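Local coordinates for protein alpha-1,2-mannosidase (Bacteroides thetaiotaomicron, PDB 2WW2) that acts as a calcium-dependent, inverting alpha-mannosidase of glycoside hydrolase family 92 in a human gut symbiont, at residues A[401-412]-A[458-467]. Sequence-based numbering, arbitrary orientation.
Sequences AEKALEAMIHQT and IARFAESLGK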
loop_
_atom_site.group_PDB
_atom_site.type_symbol
_atom_site.label_atom_id
_atom_site.label_comp_id
_atom_site.label_asym_id
_atom_site.label_seq_id
_atom_site.Cartn_x
_atom_site.Cartn_y
_atom_site.Cartn_z
ATOM N N ALA A 401 45.499 -25.056 4.955
ATOM C CA ALA A 401 44.471 -25.123 5.985
ATOM C C ALA A 401 44.749 -24.197 7.166
ATOM O O ALA A 401 43.860 -23.479 7.625
ATOM C CB ALA A 401 44.307 -26.575 6.483
ATOM N N GLU A 402 45.975 -24.241 7.681
ATOM C CA GLU A 402 46.310 -23.465 8.877
ATOM C C GLU A 402 46.306 -21.973 8.607
ATOM O O GLU A 402 45.866 -21.191 9.448
ATOM C CB GLU A 402 47.677 -23.879 9.430
ATOM C CG GLU A 402 47.731 -25.314 9.893
ATOM C CD GLU A 402 47.400 -25.453 11.351
ATOM O OE1 GLU A 402 46.812 -24.500 11.921
ATOM O OE2 GLU A 402 47.754 -26.505 11.935
ATOM N N LYS A 403 46.830 -21.584 7.450
ATOM C CA LYS A 403 46.845 -20.175 7.054
ATOM C C LYS A 403 45.410 -19.689 6.841
ATOM O O LYS A 403 45.044 -18.581 7.262
ATOM C CB LYS A 403 47.678 -19.981 5.778
ATOM C CG LYS A 403 47.512 -18.612 5.105
ATOM C CD LYS A 403 48.077 -17.464 5.964
ATOM C CE LYS A 403 49.557 -17.253 5.728
ATOM N NZ LYS A 403 50.174 -16.478 6.852
ATOM N N ALA A 404 44.590 -20.514 6.187
ATOM C CA ALA A 404 43.189 -20.129 5.971
ATOM C C ALA A 404 42.461 -19.969 7.307
ATOM O O ALA A 404 41.734 -19.001 7.507
ATOM C CB ALA A 404 42.459 -21.137 5.067
ATOM N N LEU A 405 42.669 -20.908 8.230
ATOM C CA LEU A 405 42.014 -20.801 9.530
ATOM C C LEU A 405 42.425 -19.512 10.259
ATOM O O LEU A 405 41.600 -18.865 10.918
ATOM C CB LEU A 405 42.334 -22.014 10.408
ATOM C CG LEU A 405 41.646 -21.984 11.784
ATOM C CD1 LEU A 405 40.125 -21.806 11.667
ATOM C CD2 LEU A 405 41.976 -23.238 12.583
ATOM N N GLU A 406 43.714 -19.172 10.175
ATOM C CA GLU A 406 44.244 -17.987 10.851
ATOM C C GLU A 406 43.574 -16.737 10.291
ATOM O O GLU A 406 43.149 -15.854 11.043
ATOM C CB GLU A 406 45.757 -17.921 10.655
ATOM C CG GLU A 406 46.408 -16.598 11.007
ATOM C CD GLU A 406 47.832 -16.491 10.443
ATOM O OE1 GLU A 406 48.710 -17.227 10.923
ATOM O OE2 GLU A 406 48.070 -15.673 9.525
ATOM N N ALA A 407 43.471 -16.686 8.965
ATOM C CA ALA A 407 42.838 -15.574 8.276
ATOM C C ALA A 407 41.363 -15.439 8.672
ATOM O O ALA A 407 40.871 -14.328 8.890
ATOM C CB ALA A 407 42.962 -15.767 6.746
ATOM N N MET A 408 40.666 -16.572 8.757
ATOM C CA MET A 408 39.242 -16.591 9.110
ATOM C C MET A 408 39.028 -16.058 10.515
ATOM O O MET A 408 38.168 -15.211 10.748
ATOM C CB MET A 408 38.702 -18.023 9.065
ATOM C CG MET A 408 38.523 -18.592 7.669
ATOM S SD MET A 408 38.119 -20.346 7.830
ATOM C CE MET A 408 38.421 -20.848 6.132
ATOM N N ILE A 409 39.802 -16.584 11.460
ATOM C CA ILE A 409 39.691 -16.143 12.830
ATOM C C ILE A 409 40.004 -14.646 12.949
ATOM O O ILE A 409 39.315 -13.917 13.681
ATOM C CB ILE A 409 40.626 -16.958 13.771
ATOM C CG1 ILE A 409 40.140 -18.407 13.857
ATOM C CG2 ILE A 409 40.652 -16.336 15.162
ATOM C CD1 ILE A 409 41.101 -19.328 14.570
ATOM N N HIS A 410 41.047 -14.186 12.257
ATOM C CA HIS A 410 41.431 -12.769 12.334
ATOM C C HIS A 410 40.315 -11.867 11.799
ATOM O O HIS A 410 40.030 -10.796 12.339
ATOM C CB HIS A 410 42.743 -12.513 11.583
ATOM C CG HIS A 410 43.083 -11.064 11.438
ATOM N ND1 HIS A 410 43.667 -10.323 12.448
ATOM C CD2 HIS A 410 42.916 -10.216 10.398
ATOM C CE1 HIS A 410 43.840 -9.080 12.032
ATOM N NE2 HIS A 410 43.390 -8.992 10.791
ATOM N N GLN A 411 39.663 -12.326 10.740
ATOM C CA GLN A 411 38.560 -11.585 10.142
ATOM C C GLN A 411 37.424 -11.356 11.160
ATOM O O GLN A 411 36.664 -10.389 11.052
ATOM C CB GLN A 411 38.044 -12.339 8.905
ATOM C CG GLN A 411 37.170 -11.506 7.955
ATOM C CD GLN A 411 37.984 -10.585 7.062
ATOM O OE1 GLN A 411 39.203 -10.445 7.229
ATOM N NE2 GLN A 411 37.315 -9.961 6.089
ATOM N N THR A 412 37.312 -12.233 12.151
ATOM C CA THR A 412 36.244 -12.121 13.138
ATOM C C THR A 412 36.732 -11.473 14.431
ATOM O O THR A 412 35.932 -11.210 15.323
ATOM C CB THR A 412 35.694 -13.507 13.533
ATOM O OG1 THR A 412 36.686 -14.201 14.310
ATOM C CG2 THR A 412 35.335 -14.337 12.299
ATOM N N ILE A 458 33.209 -21.173 10.175
ATOM C CA ILE A 458 34.537 -21.366 10.770
ATOM C C ILE A 458 34.554 -22.602 11.657
ATOM O O ILE A 458 35.545 -23.351 11.672
ATOM C CB ILE A 458 35.017 -20.118 11.553
ATOM C CG1 ILE A 458 35.263 -18.972 10.561
ATOM C CG2 ILE A 458 36.294 -20.436 12.377
ATOM C CD1 ILE A 458 35.442 -17.586 11.256
ATOM N N ALA A 459 33.460 -22.832 12.380
ATOM C CA ALA A 459 33.378 -24.035 13.219
ATOM C C ALA A 459 33.471 -25.291 12.340
ATOM O O ALA A 459 34.181 -26.255 12.662
ATOM C CB ALA A 459 32.087 -24.048 14.019
ATOM N N ARG A 460 32.728 -25.285 11.242
ATOM C CA ARG A 460 32.732 -26.421 10.330
ATOM C C ARG A 460 34.146 -26.673 9.817
ATOM O O ARG A 460 34.586 -27.819 9.739
ATOM C CB ARG A 460 31.803 -26.134 9.149
ATOM C CG ARG A 460 30.309 -26.194 9.516
ATOM C CD ARG A 460 29.822 -27.622 9.304
ATOM N NE ARG A 460 29.925 -27.890 7.882
ATOM C CZ ARG A 460 29.995 -29.084 7.304
ATOM N NH1 ARG A 460 29.976 -30.215 8.030
ATOM N NH2 ARG A 460 30.079 -29.128 5.979
ATOM N N PHE A 461 34.820 -25.593 9.417
ATOM C CA PHE A 461 36.173 -25.657 8.876
ATOM C C PHE A 461 37.128 -26.221 9.902
ATOM O O PHE A 461 37.849 -27.187 9.607
ATOM C CB PHE A 461 36.641 -24.276 8.373
ATOM C CG PHE A 461 37.931 -24.311 7.593
ATOM C CD1 PHE A 461 37.963 -24.803 6.287
ATOM C CD2 PHE A 461 39.112 -23.828 8.153
ATOM C CE1 PHE A 461 39.153 -24.831 5.569
ATOM C CE2 PHE A 461 40.293 -23.846 7.441
ATOM C CZ PHE A 461 40.327 -24.363 6.152
ATOM N N ALA A 462 37.121 -25.655 11.108
ATOM C CA ALA A 462 38.023 -26.123 12.155
ATOM C C ALA A 462 37.755 -27.601 12.450
ATOM O O ALA A 462 38.684 -28.384 12.624
ATOM C CB ALA A 462 37.861 -25.310 13.420
ATOM N N GLU A 463 36.478 -27.971 12.526
ATOM C CA GLU A 463 36.131 -29.362 12.856
ATOM C C GLU A 463 36.718 -30.326 11.823
ATOM O O GLU A 463 37.247 -31.387 12.178
ATOM C CB GLU A 463 34.606 -29.539 12.954
ATOM C CG GLU A 463 34.215 -30.888 13.523
ATOM C CD GLU A 463 32.754 -30.969 13.915
ATOM O OE1 GLU A 463 31.905 -30.646 13.070
ATOM O OE2 GLU A 463 32.480 -31.362 15.076
ATOM N N SER A 464 36.638 -29.952 10.549
ATOM C CA SER A 464 37.156 -30.794 9.466
ATOM C C SER A 464 38.685 -30.934 9.494
ATOM O O SER A 464 39.228 -31.857 8.889
ATOM C CB SER A 464 36.670 -30.310 8.089
ATOM O OG SER A 464 37.488 -29.256 7.603
ATOM N N LEU A 465 39.379 -30.042 10.207
ATOM C CA LEU A 465 40.838 -30.150 10.360
ATOM C C LEU A 465 41.219 -30.962 11.594
ATOM O O LEU A 465 42.403 -31.252 11.818
ATOM C CB LEU A 465 41.488 -28.763 10.462
ATOM C CG LEU A 465 41.184 -27.726 9.378
ATOM C CD1 LEU A 465 42.033 -26.462 9.602
ATOM C CD2 LEU A 465 41.427 -28.300 7.986
ATOM N N GLY A 466 40.223 -31.321 12.401
ATOM C CA GLY A 466 40.471 -32.031 13.652
ATOM C C GLY A 466 40.733 -31.065 14.796
ATOM O O GLY A 466 41.151 -31.477 15.892
ATOM N N LYS A 467 40.523 -29.770 14.560
ATOM C CA LYS A 467 40.708 -28.787 15.635
ATOM C C LYS A 467 39.417 -28.566 16.433
ATOM O O LYS A 467 38.773 -27.516 16.343
ATOM C CB LYS A 467 41.259 -27.471 15.085
ATOM C CG LYS A 467 42.605 -27.625 14.370
ATOM C CD LYS A 467 42.933 -26.358 13.581
ATOM C CE LYS A 467 44.267 -26.475 12.835
ATOM N NZ LYS A 467 45.406 -26.704 13.776
#
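Helix 401-412 and the last two turns of helix 444-465 (residues 458-465) run nearly antiparallel, at 154° between their directions and 10.8 Å between their axes; Leu405-Ala462 and Met408-Ile458 are among the nearest CA pairs. Knobs-into-holes packing is illustrated by Phe461, whose ring enters a hole formed by Ala401, Ala404, Leu405 and Met408. With CG anti to the backbone N (chi1 -170°), the ring extends across to the partner helix. Met408 crosses it at about a right angle and sets its methyl CE over the centre of one face, 3.6 Å from the ring centroid, a CH-pi contact; its SD, 3.6 Å from Phe461 CD2, approaches obliquely and makes this a Met-aromatic pair. The ring edge is met by Ala401 O, 3.6 Å from Phe461 CE2, while Trp392 packs edge-to-face with the same ring. Replacing Phe461 by an alanine would probably open a gap among the four hole residues and leave the Met408 methyl without the ring face it rests on. Such antiparallel helix pairing belongs to the catalytic domain, which in this family is an (alpha/alpha)6 barrel built of helical hairpins; helix 383-393 flanks the pair, touching Met408 and Ile458. Further along, Ile458 CD1 and Thr412 CG2 meet tip to tip in a tight 3.4 Å contact, and Thr412 OG1 is tied back to Ile409 O and bonded to Tyr474. Toward the other end, a Schellman motif at Gly466 closes helix 444-465 and delivers Lys467. The lysine chain slides past Leu405 in the opposite direction, its CD 3.4 Å from Leu405 CD2, and bends at its last torsion. Lys467 NZ forms a salt bridge with exposed Glu402, reaching OE2 at 3.0 Å from above the carboxylate plane, with a weaker bond to OE1.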